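PDB 2X3G: SIRV1 hypothetical protein ORF119 from Sulfolobus islandicus rudivirus 1 variant xx, which probably initiates viral DNA replication as a nicking enzyme of the HUH endonuclease type. Local coordinates for residues D2-L7 and I102-Y106; N24-T30 and S60-Y65; H44-V50 and I67-K73. All blocks are in the same frame, centred on the assembly; numbering follows the deposited sequence.

In the fold
The fold is ferredoxin-like: four antiparallel strands in the order 49-55, 64-71, 15-22, 89-94, with helices on both faces. Interaction 3 lies at the open end of the hairpin of 49-55 and 64-71. Interaction 1 pairs helices 2-10 and 99-109 on the face that carries Leu68 and Phe70; Val6 and Val105 pack on Leu68, and the two centres lie about 15 Å apart. Interaction 2 is at the other end of strand 64-71, its centre about 24 Å from interaction 3 and 25 Å from interaction 1. It includes His64 and runs up to His66, a sequence pattern that suggests a metal-binding HUH motif. Interactions 1 and 3 also reach the second subunit.

Interaction 1 of 3, residues D2-L7 and I102-Y106; sequences DLKKVL and IKNVY
The hydroxyl of Tyr106 meets Leu3 and Asp2 through two water bridges. One water, 2.7 Å from Tyr106 OH, donates a hydrogen bond to Asp2 OD2. The other, 3.0 Å from Tyr106 OH, accepts one from the backbone N of Leu3. This backbone N-H lies in the first turn of helix 2-10, where no earlier helical carbonyl can take it. The water supplies an acceptor.

The two helices form a roughly antiparallel pair, with 140° between the directions of their short segments. They pack together on one face of the ferredoxin-like sheet. The axes come no closer than 10.6 Å, and large side chains fill the gap.

Tyr106 spans much of that distance. Its CG stands anti to the backbone N (chi1 -178°), which carries the ring out to the start of the opposite helix. Leu3 covers one ring face. Its CD1 is 4.0 Å from the ring centroid in a CH-pi contact, displaced toward the CG end. Leu3 CB lies near CZ and CE2 of the same ring, so the leucine follows the ring along its length. Asp2 CB comes to the ring edge, near its plane, at the hydroxyl end. Val6 CG2 approaches CD1 of the ring obliquely.

One helical turn further on, aliphatic groups take over. Val6 turns its two methyls to different partners: CG2 to the tyrosine, CG1 to Ile102 CG1 at 3.6 Å. Both residues also pack on Leu68 of strand 64-71. On the second subunit, Met118 touches Val6 and Ile116 touches Asp2. The extended chain of Lys103 runs past Leu7 on the outer side, with its CG 4.2 Å from Leu7 CD2. That same methyl, Leu7 CD2, meets Ile102 CG2 at 3.5 Å.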
loop_
_atom_site.group_PDB
_atom_site.type_symbol
_atom_site.label_atom_id
_atom_site.label_comp_id
_atom_site.label_asym_id
_atom_site.label_seq_id
_atom_site.Cartn_x
_atom_site.Cartn_y
_atom_site.Cartn_z
ATOM N N ASP A 2 7.979 8.832 -7.478
ATOM C CA ASP A 2 6.657 9.268 -7.871
ATOM C C ASP A 2 6.494 10.722 -7.406
ATOM O O ASP A 2 5.973 11.551 -8.134
ATOM C CB ASP A 2 5.558 8.378 -7.270
ATOM C CG ASP A 2 5.294 7.109 -8.090
ATOM O OD1 ASP A 2 5.447 7.139 -9.334
ATOM O OD2 ASP A 2 4.909 6.086 -7.483
ATOM N N LEU A 3 6.960 11.029 -6.199
ATOM C CA LEU A 3 6.765 12.362 -5.627
ATOM C C LEU A 3 7.533 13.429 -6.400
ATOM O O LEU A 3 7.022 14.517 -6.615
ATOM C CB LEU A 3 7.167 12.391 -4.145
ATOM C CG LEU A 3 7.077 13.738 -3.415
ATOM C CD1 LEU A 3 5.692 14.376 -3.522
ATOM C CD2 LEU A 3 7.466 13.569 -1.945
ATOM N N LYS A 4 8.768 13.133 -6.799
ATOM C CA LYS A 4 9.528 14.086 -7.603
ATOM C C LYS A 4 8.802 14.344 -8.923
ATOM O O LYS A 4 8.749 15.484 -9.378
ATOM C CB LYS A 4 10.981 13.633 -7.825
ATOM C CG LYS A 4 11.171 12.238 -8.430
ATOM C CD LYS A 4 11.685 12.260 -9.885
ATOM C CE LYS A 4 12.207 10.892 -10.322
ATOM N NZ LYS A 4 11.137 9.863 -10.398
ATOM N N LYS A 5 8.213 13.302 -9.510
ATOM C CA LYS A 5 7.428 13.482 -10.733
ATOM C C LYS A 5 6.185 14.323 -10.432
ATOM O O LYS A 5 5.878 15.266 -11.165
ATOM C CB LYS A 5 6.994 12.147 -11.349
ATOM C CG LYS A 5 8.060 11.416 -12.149
ATOM C CD LYS A 5 7.437 10.176 -12.826
ATOM C CE LYS A 5 8.206 9.743 -14.073
ATOM N NZ LYS A 5 9.539 9.166 -13.806
ATOM N N VAL A 6 5.490 13.991 -9.347
ATOM C CA VAL A 6 4.290 14.738 -8.948
ATOM C C VAL A 6 4.618 16.216 -8.764
ATOM O O VAL A 6 3.882 17.068 -9.222
ATOM C CB VAL A 6 3.623 14.142 -7.678
ATOM C CG1 VAL A 6 2.641 15.138 -7.020
ATOM C CG2 VAL A 6 2.902 12.824 -8.032
ATOM N N LEU A 7 5.720 16.535 -8.099
ATOM C CA LEU A 7 6.088 17.946 -7.916
ATOM C C LEU A 7 6.406 18.656 -9.217
ATOM O O LEU A 7 5.987 19.785 -9.444
ATOM C CB LEU A 7 7.302 18.067 -7.015
ATOM C CG LEU A 7 7.033 17.637 -5.586
ATOM C CD1 LEU A 7 8.323 17.282 -4.920
ATOM C CD2 LEU A 7 6.268 18.718 -4.810
ATOM N N ILE A 102 0.503 20.218 -2.394
ATOM C CA ILE A 102 0.669 19.026 -3.241
ATOM C C ILE A 102 1.293 17.874 -2.445
ATOM O O ILE A 102 0.857 16.733 -2.584
ATOM C CB ILE A 102 1.420 19.316 -4.598
ATOM C CG1 ILE A 102 1.257 18.120 -5.554
ATOM C CG2 ILE A 102 2.881 19.682 -4.400
ATOM C CD1 ILE A 102 -0.201 17.881 -5.958
ATOM N N LYS A 103 2.261 18.178 -1.582
ATOM C CA LYS A 103 2.843 17.162 -0.721
ATOM C C LYS A 103 1.846 16.574 0.251
ATOM O O LYS A 103 1.884 15.391 0.516
ATOM C CB LYS A 103 4.042 17.710 0.025
ATOM C CG LYS A 103 5.231 17.937 -0.868
ATOM C CD LYS A 103 6.443 18.308 -0.048
ATOM C CE LYS A 103 7.682 18.337 -0.921
ATOM N NZ LYS A 103 8.870 18.696 -0.144
ATOM N N ASN A 104 0.958 17.392 0.803
ATOM C CA ASN A 104 -0.073 16.861 1.711
ATOM C C ASN A 104 -1.069 15.961 0.959
ATOM O O ASN A 104 -1.556 14.947 1.494
ATOM C CB ASN A 104 -0.797 18.001 2.436
ATOM C CG ASN A 104 0.005 18.571 3.590
ATOM O OD1 ASN A 104 0.779 17.866 4.254
ATOM N ND2 ASN A 104 -0.204 19.853 3.865
ATOM N N VAL A 105 -1.357 16.326 -0.281
ATOM C CA VAL A 105 -2.231 15.514 -1.132
ATOM C C VAL A 105 -1.542 14.182 -1.447
ATOM O O VAL A 105 -2.120 13.129 -1.257
ATOM C CB VAL A 105 -2.655 16.241 -2.440
ATOM C CG1 VAL A 105 -3.223 15.280 -3.431
ATOM C CG2 VAL A 105 -3.668 17.353 -2.163
ATOM N N TYR A 106 -0.305 14.241 -1.902
ATOM C CA TYR A 106 0.475 13.021 -2.157
ATOM C C TYR A 106 0.531 12.090 -0.946
ATOM O O TYR A 106 0.341 10.870 -1.058
ATOM C CB TYR A 106 1.887 13.399 -2.570
ATOM C CG TYR A 106 2.743 12.200 -2.896
ATOM C CD1 TYR A 106 2.710 11.627 -4.170
ATOM C CD2 TYR A 106 3.574 11.631 -1.941
ATOM C CE1 TYR A 106 3.485 10.532 -4.475
ATOM C CE2 TYR A 106 4.359 10.521 -2.252
ATOM C CZ TYR A 106 4.297 9.991 -3.536
ATOM O OH TYR A 106 5.046 8.901 -3.875
HETATM O O HOH W 1 4.350 6.537 -5.046
HETATM O O HOH W 2 8.056 9.237 -3.878
#

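Interaction 2 of 3, residues N24-T30 and S60-Y65; sequences NYKYGDT and SNGLHY
Lys26 lies along the backbone of Ser60 and Gly62. Its CG stands anti to the carbonyl carbon (chi1 -82°), 3.7 Å from Gly62 O, and the chain then runs extended until NZ reaches the carbonyl of Ser60. Lys26 NZ donates to Ser60 O at 2.7 Å. The amine comes in from the side of that carbonyl (C=O...N angle 106°) and from above its plane, so it does not follow a lone pair. The bond ties the loop 24-30 to the residues that follow the unmodelled stretch 57-59.

Next to it the two backbones come very close. Gly62 CA is 3.6 Å from Tyr25 N, with no side chain in between. Tyr25 turns its ring away from Gly62 to pack against Tyr27. Tyr25 CD2 sits over the centre of the Tyr27 ring, while the Tyr25 hydroxyl bonds to Ser86 O.

This part of the chain leads into strand 64-71. His64 and His66 flank Tyr65, a pattern consistent with the HUH motif of replication-initiator endonucleases, whose histidines bind a metal ion. Leu63, just before His64, is buried under the loop. Its CG lies 3.4 Å from Tyr25 O, and Leu63 CD2 turns toward Thr30 OG1. Both Leu63 N and Tyr25 O are hydrogen-bonded to Thr23 OG1, which links the two backbones.

Tyr65 points to the first turn of helix 30-44. Asp29, at the N-cap, makes weak bonds to Glu31 N and Lys32 N through OD1. The Tyr65 ring meets Phe34 of that helix edge-to-face. Thr30 and Tyr65 approach from opposite directions. Thr30 CG2 is 3.6 Å from Tyr65 CE2. At the ring edge, near its plane, Thr30 OG1 and Tyr65 OH share a hydrogen bond of 2.8 Å.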
loop_
_atom_site.group_PDB
_atom_site.type_symbol
_atom_site.label_atom_id
_atom_site.label_comp_id
_atom_site.label_asym_id
_atom_site.label_seq_id
_atom_site.Cartn_x
_atom_site.Cartn_y
_atom_site.Cartn_z
ATOM N N ASN A 24 -19.790 1.959 -3.124
ATOM C CA ASN A 24 -20.201 1.002 -2.096
ATOM C C ASN A 24 -20.319 -0.415 -2.658
ATOM O O ASN A 24 -21.048 -1.234 -2.124
ATOM C CB ASN A 24 -21.507 1.443 -1.402
ATOM C CG ASN A 24 -22.682 1.570 -2.358
ATOM O OD1 ASN A 24 -22.540 1.402 -3.562
ATOM N ND2 ASN A 24 -23.851 1.881 -1.816
ATOM N N TYR A 25 -19.588 -0.698 -3.731
ATOM C CA TYR A 25 -19.502 -2.056 -4.267
ATOM C C TYR A 25 -18.127 -2.325 -4.859
ATOM O O TYR A 25 -17.452 -1.403 -5.299
ATOM C CB TYR A 25 -20.586 -2.295 -5.315
ATOM C CG TYR A 25 -20.536 -1.330 -6.481
ATOM C CD1 TYR A 25 -21.326 -0.188 -6.493
ATOM C CD2 TYR A 25 -19.706 -1.563 -7.571
ATOM C CE1 TYR A 25 -21.291 0.698 -7.557
ATOM C CE2 TYR A 25 -19.660 -0.680 -8.644
ATOM C CZ TYR A 25 -20.457 0.451 -8.630
ATOM O OH TYR A 25 -20.424 1.336 -9.681
ATOM N N LYS A 26 -17.731 -3.598 -4.869
ATOM C CA LYS A 26 -16.389 -4.006 -5.295
ATOM C C LYS A 26 -16.345 -4.663 -6.676
ATOM O O LYS A 26 -15.261 -4.849 -7.236
ATOM C CB LYS A 26 -15.780 -4.953 -4.256
ATOM C CG LYS A 26 -15.157 -4.233 -3.078
ATOM C CD LYS A 26 -14.532 -5.193 -2.074
ATOM C CE LYS A 26 -13.496 -4.466 -1.212
ATOM N NZ LYS A 26 -13.146 -5.242 0.016
ATOM N N TYR A 27 -17.506 -5.034 -7.213
ATOM C CA TYR A 27 -17.566 -5.579 -8.565
ATOM C C TYR A 27 -17.206 -4.492 -9.582
ATOM O O TYR A 27 -17.404 -3.289 -9.348
ATOM C CB TYR A 27 -18.928 -6.248 -8.865
ATOM C CG TYR A 27 -20.135 -5.365 -8.685
ATOM C CD1 TYR A 27 -20.916 -5.438 -7.530
ATOM C CD2 TYR A 27 -20.500 -4.453 -9.668
ATOM C CE1 TYR A 27 -22.032 -4.617 -7.366
ATOM C CE2 TYR A 27 -21.602 -3.639 -9.516
ATOM C CZ TYR A 27 -22.365 -3.722 -8.365
ATOM O OH TYR A 27 -23.458 -2.905 -8.233
ATOM N N GLY A 28 -16.638 -4.922 -10.699
ATOM C CA GLY A 28 -16.064 -3.990 -11.660
ATOM C C GLY A 28 -14.571 -4.184 -11.831
ATOM O O GLY A 28 -13.925 -4.919 -11.073
ATOM N N ASP A 29 -14.023 -3.483 -12.818
ATOM C CA ASP A 29 -12.695 -3.763 -13.322
ATOM C C ASP A 29 -11.855 -2.499 -13.222
ATOM O O ASP A 29 -11.894 -1.647 -14.105
ATOM C CB ASP A 29 -12.815 -4.254 -14.769
ATOM C CG ASP A 29 -11.499 -4.760 -15.336
ATOM O OD1 ASP A 29 -10.434 -4.507 -14.722
ATOM O OD2 ASP A 29 -11.543 -5.413 -16.404
ATOM N N THR A 30 -11.092 -2.387 -12.139
ATOM C CA THR A 30 -10.324 -1.174 -11.875
ATOM C C THR A 30 -9.251 -0.932 -12.948
ATOM O O THR A 30 -8.866 0.218 -13.191
ATOM C CB THR A 30 -9.701 -1.185 -10.449
ATOM O OG1 THR A 30 -10.747 -1.247 -9.466
ATOM C CG2 THR A 30 -8.855 0.081 -10.203
ATOM N N SER A 60 -13.373 -2.374 2.351
ATOM C CA SER A 60 -14.117 -3.594 2.657
ATOM C C SER A 60 -15.389 -3.701 1.809
ATOM O O SER A 60 -15.559 -4.655 1.053
ATOM C CB SER A 60 -14.471 -3.640 4.146
ATOM O OG SER A 60 -15.105 -4.860 4.485
ATOM N N ASN A 61 -16.268 -2.710 1.931
ATOM C CA ASN A 61 -17.551 -2.708 1.212
ATOM C C ASN A 61 -17.454 -2.200 -0.242
ATOM O O ASN A 61 -18.219 -2.636 -1.107
ATOM C CB ASN A 61 -18.597 -1.882 1.981
ATOM C CG ASN A 61 -18.277 -0.392 2.009
ATOM O OD1 ASN A 61 -17.185 0.014 2.423
ATOM N ND2 ASN A 61 -19.224 0.430 1.561
ATOM N N GLY A 62 -16.526 -1.288 -0.515
ATOM C CA GLY A 62 -16.473 -0.667 -1.830
ATOM C C GLY A 62 -15.090 -0.386 -2.351
ATOM O O GLY A 62 -14.103 -0.918 -1.844
ATOM N N LEU A 63 -15.042 0.440 -3.394
ATOM C CA LEU A 63 -13.787 0.892 -3.994
ATOM C C LEU A 63 -13.447 2.282 -3.479
ATOM O O LEU A 63 -14.335 3.075 -3.138
ATOM C CB LEU A 63 -13.902 0.947 -5.522
ATOM C CG LEU A 63 -14.353 -0.329 -6.233
ATOM C CD1 LEU A 63 -14.938 -0.015 -7.624
ATOM C CD2 LEU A 63 -13.203 -1.312 -6.309
ATOM N N HIS A 64 -12.151 2.569 -3.445
ATOM C CA HIS A 64 -11.655 3.879 -3.088
ATOM C C HIS A 64 -10.480 4.188 -4.014
ATOM O O HIS A 64 -9.460 3.486 -3.977
ATOM C CB HIS A 64 -11.223 3.872 -1.624
ATOM C CG HIS A 64 -11.310 5.206 -0.961
ATOM N ND1 HIS A 64 -12.465 5.657 -0.356
ATOM C CD2 HIS A 64 -10.385 6.181 -0.786
ATOM C CE1 HIS A 64 -12.252 6.863 0.142
ATOM N NE2 HIS A 64 -10.998 7.202 -0.101
ATOM N N TYR A 65 -10.654 5.193 -4.874
ATOM C CA TYR A 65 -9.618 5.615 -5.819
ATOM C C TYR A 65 -9.216 7.056 -5.540
ATOM O O TYR A 65 -10.056 7.875 -5.216
ATOM C CB TYR A 65 -10.115 5.587 -7.269
ATOM C CG TYR A 65 -10.756 4.315 -7.790
ATOM C CD1 TYR A 65 -11.781 4.391 -8.733
ATOM C CD2 TYR A 65 -10.330 3.057 -7.387
ATOM C CE1 TYR A 65 -12.376 3.263 -9.252
ATOM C CE2 TYR A 65 -10.908 1.919 -7.898
ATOM C CZ TYR A 65 -11.938 2.028 -8.835
ATOM O OH TYR A 65 -12.528 0.917 -9.362
#

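Interaction 3 of 3, residues H44-V50 and I67-K73; sequences HDKNSHV and ILVFTNK
The open end of a beta hairpin joins His44-Val50 to Ile67-Lys73, where helix 30-44 turns into strand 49-55. Asp45 is central. Its CG is anti to the backbone N (chi1 174°), which directs the carboxylate at the end of strand 64-71. Asp45 OD2 takes two bonds: from Thr71 OG1 at 2.7 Å, on its anti lone pair, and from Asn72 N at 3.0 Å. Asp45 OD1 accepts from Asn47 N, an Asx turn within the type I turn 45-48. Asp45 O receives both Ser48 N and Ser48 OG, the latter at 2.6 Å.

His44 NE2 donates to Lys73 O at 2.7 Å. That oxygen lies in the imidazole plane, but the N-H...O bond is bent (135°). Lys73 CG packs 3.5 Å from His44 CE1.

His49 and Phe70 then form a hydrogen-bonded pair, with Phe70 N to His49 O at 2.9 Å. Their rings both meet Phe9, and His49 ND1 bonds to Ser119 of the second subunit. Val50 pairs with Val69 on the other face, under Ile41, and its CG1 touches Ile67 CG2. Here helix 30-44 passes into the central beta-beta hairpin of the beta-alpha-beta-beta-alpha-beta, ferredoxin-like fold.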
loop_
_atom_site.group_PDB
_atom_site.type_symbol
_atom_site.label_atom_id
_atom_site.label_comp_id
_atom_site.label_asym_id
_atom_site.label_seq_id
_atom_site.Cartn_x
_atom_site.Cartn_y
_atom_site.Cartn_z
ATOM N N HIS A 44 -8.320 14.400 -24.072
ATOM C CA HIS A 44 -8.582 15.760 -23.572
ATOM C C HIS A 44 -7.330 16.648 -23.754
ATOM O O HIS A 44 -7.424 17.810 -24.182
ATOM C CB HIS A 44 -9.029 15.659 -22.101
ATOM C CG HIS A 44 -8.878 16.923 -21.311
ATOM N ND1 HIS A 44 -9.814 17.939 -21.340
ATOM C CD2 HIS A 44 -7.918 17.322 -20.441
ATOM C CE1 HIS A 44 -9.420 18.916 -20.541
ATOM N NE2 HIS A 44 -8.275 18.564 -19.980
ATOM N N ASP A 45 -6.161 16.075 -23.472
ATOM C CA ASP A 45 -4.888 16.781 -23.510
ATOM C C ASP A 45 -3.783 15.753 -23.700
ATOM O O ASP A 45 -3.492 15.000 -22.787
ATOM C CB ASP A 45 -4.712 17.522 -22.179
ATOM C CG ASP A 45 -3.353 18.185 -22.010
ATOM O OD1 ASP A 45 -2.496 18.186 -22.930
ATOM O OD2 ASP A 45 -3.155 18.727 -20.907
ATOM N N LYS A 46 -3.151 15.728 -24.866
ATOM C CA LYS A 46 -2.157 14.674 -25.147
ATOM C C LYS A 46 -0.877 14.806 -24.307
ATOM O O LYS A 46 -0.092 13.857 -24.227
ATOM C CB LYS A 46 -1.805 14.629 -26.626
ATOM C CG LYS A 46 -3.015 14.344 -27.529
ATOM C CD LYS A 46 -2.651 13.531 -28.733
ATOM C CE LYS A 46 -3.865 13.257 -29.598
ATOM N NZ LYS A 46 -3.670 12.019 -30.398
ATOM N N ASN A 47 -0.654 15.976 -23.712
ATOM C CA ASN A 47 0.480 16.201 -22.786
ATOM C C ASN A 47 0.203 15.880 -21.320
ATOM O O ASN A 47 1.099 16.015 -20.467
ATOM C CB ASN A 47 0.928 17.666 -22.843
ATOM C CG ASN A 47 1.417 18.078 -24.206
ATOM O OD1 ASN A 47 2.113 17.320 -24.893
ATOM N ND2 ASN A 47 1.067 19.300 -24.609
ATOM N N SER A 48 -1.027 15.487 -21.008
ATOM C CA SER A 48 -1.462 15.292 -19.637
ATOM C C SER A 48 -0.755 14.117 -18.993
ATOM O O SER A 48 -0.228 13.239 -19.698
ATOM C CB SER A 48 -2.976 15.055 -19.583
ATOM O OG SER A 48 -3.355 13.994 -20.443
ATOM N N HIS A 49 -0.741 14.132 -17.662
ATOM C CA HIS A 49 -0.276 13.007 -16.841
ATOM C C HIS A 49 -1.296 12.652 -15.784
ATOM O O HIS A 49 -2.043 13.503 -15.312
ATOM C CB HIS A 49 1.046 13.355 -16.177
ATOM C CG HIS A 49 2.163 13.519 -17.157
ATOM N ND1 HIS A 49 2.694 12.461 -17.864
ATOM C CD2 HIS A 49 2.823 14.625 -17.577
ATOM C CE1 HIS A 49 3.648 12.905 -18.666
ATOM N NE2 HIS A 49 3.753 14.213 -18.506
ATOM N N VAL A 50 -1.347 11.381 -15.427
ATOM C CA VAL A 50 -2.353 10.903 -14.482
ATOM C C VAL A 50 -1.665 9.977 -13.507
ATOM O O VAL A 50 -0.958 9.051 -13.914
ATOM C CB VAL A 50 -3.497 10.169 -15.163
ATOM C CG1 VAL A 50 -4.509 9.656 -14.123
ATOM C CG2 VAL A 50 -4.210 11.081 -16.173
ATOM N N ILE A 67 -6.934 10.101 -7.611
ATOM C CA ILE A 67 -6.349 10.382 -8.894
ATOM C C ILE A 67 -5.859 11.821 -8.929
ATOM O O ILE A 67 -6.604 12.722 -8.571
ATOM C CB ILE A 67 -7.381 10.156 -10.019
ATOM C CG1 ILE A 67 -7.919 8.723 -9.998
ATOM C CG2 ILE A 67 -6.774 10.410 -11.387
ATOM C CD1 ILE A 67 -8.810 8.408 -11.195
ATOM N N LEU A 68 -4.604 12.025 -9.341
ATOM C CA LEU A 68 -4.136 13.350 -9.758
ATOM C C LEU A 68 -4.067 13.426 -11.265
ATOM O O LEU A 68 -3.496 12.556 -11.922
ATOM C CB LEU A 68 -2.748 13.671 -9.226
ATOM C CG LEU A 68 -2.627 14.032 -7.777
ATOM C CD1 LEU A 68 -1.136 14.220 -7.480
ATOM C CD2 LEU A 68 -3.415 15.284 -7.457
ATOM N N VAL A 69 -4.673 14.469 -11.802
ATOM C CA VAL A 69 -4.643 14.741 -13.239
ATOM C C VAL A 69 -3.895 16.072 -13.399
ATOM O O VAL A 69 -4.289 17.085 -12.837
ATOM C CB VAL A 69 -6.062 14.816 -13.829
ATOM C CG1 VAL A 69 -6.030 15.306 -15.293
ATOM C CG2 VAL A 69 -6.777 13.448 -13.735
ATOM N N PHE A 70 -2.801 16.033 -14.136
ATOM C CA PHE A 70 -2.062 17.223 -14.534
ATOM C C PHE A 70 -2.356 17.529 -15.996
ATOM O O PHE A 70 -2.108 16.704 -16.856
ATOM C CB PHE A 70 -0.586 16.943 -14.386
ATOM C CG PHE A 70 -0.213 16.470 -13.031
ATOM C CD1 PHE A 70 -0.099 15.103 -12.759
ATOM C CD2 PHE A 70 0.029 17.376 -12.005
ATOM C CE1 PHE A 70 0.266 14.662 -11.501
ATOM C CE2 PHE A 70 0.401 16.945 -10.769
ATOM C CZ PHE A 70 0.513 15.579 -10.502
ATOM N N THR A 71 -2.838 18.736 -16.260
ATOM C CA THR A 71 -3.332 19.100 -17.581
ATOM C C THR A 71 -3.301 20.622 -17.756
ATOM O O THR A 71 -3.363 21.383 -16.788
ATOM C CB THR A 71 -4.767 18.567 -17.800
ATOM O OG1 THR A 71 -5.202 18.814 -19.139
ATOM C CG2 THR A 71 -5.775 19.191 -16.835
ATOM N N ASN A 72 -3.224 21.041 -19.009
ATOM C CA ASN A 72 -3.170 22.460 -19.348
ATOM C C ASN A 72 -4.512 22.937 -19.863
ATOM O O ASN A 72 -4.665 24.101 -20.239
ATOM C CB ASN A 72 -2.033 22.695 -20.345
ATOM C CG ASN A 72 -0.684 22.511 -19.716
ATOM O OD1 ASN A 72 -0.457 22.983 -18.602
ATOM N ND2 ASN A 72 0.213 21.835 -20.401
ATOM N N LYS A 73 -5.511 22.057 -19.813
ATOM C CA LYS A 73 -6.847 22.378 -20.290
ATOM C C LYS A 73 -7.850 22.016 -19.222
ATOM O O LYS A 73 -7.826 20.901 -18.734
ATOM C CB LYS A 73 -7.144 21.576 -21.552
ATOM C CG LYS A 73 -8.515 21.858 -22.135
ATOM C CD LYS A 73 -8.687 21.267 -23.530
ATOM C CE LYS A 73 -10.134 21.369 -24.022
ATOM N NZ LYS A 73 -10.782 22.671 -23.683
HETATM O O HOH W 3 -1.072 20.544 -22.905
#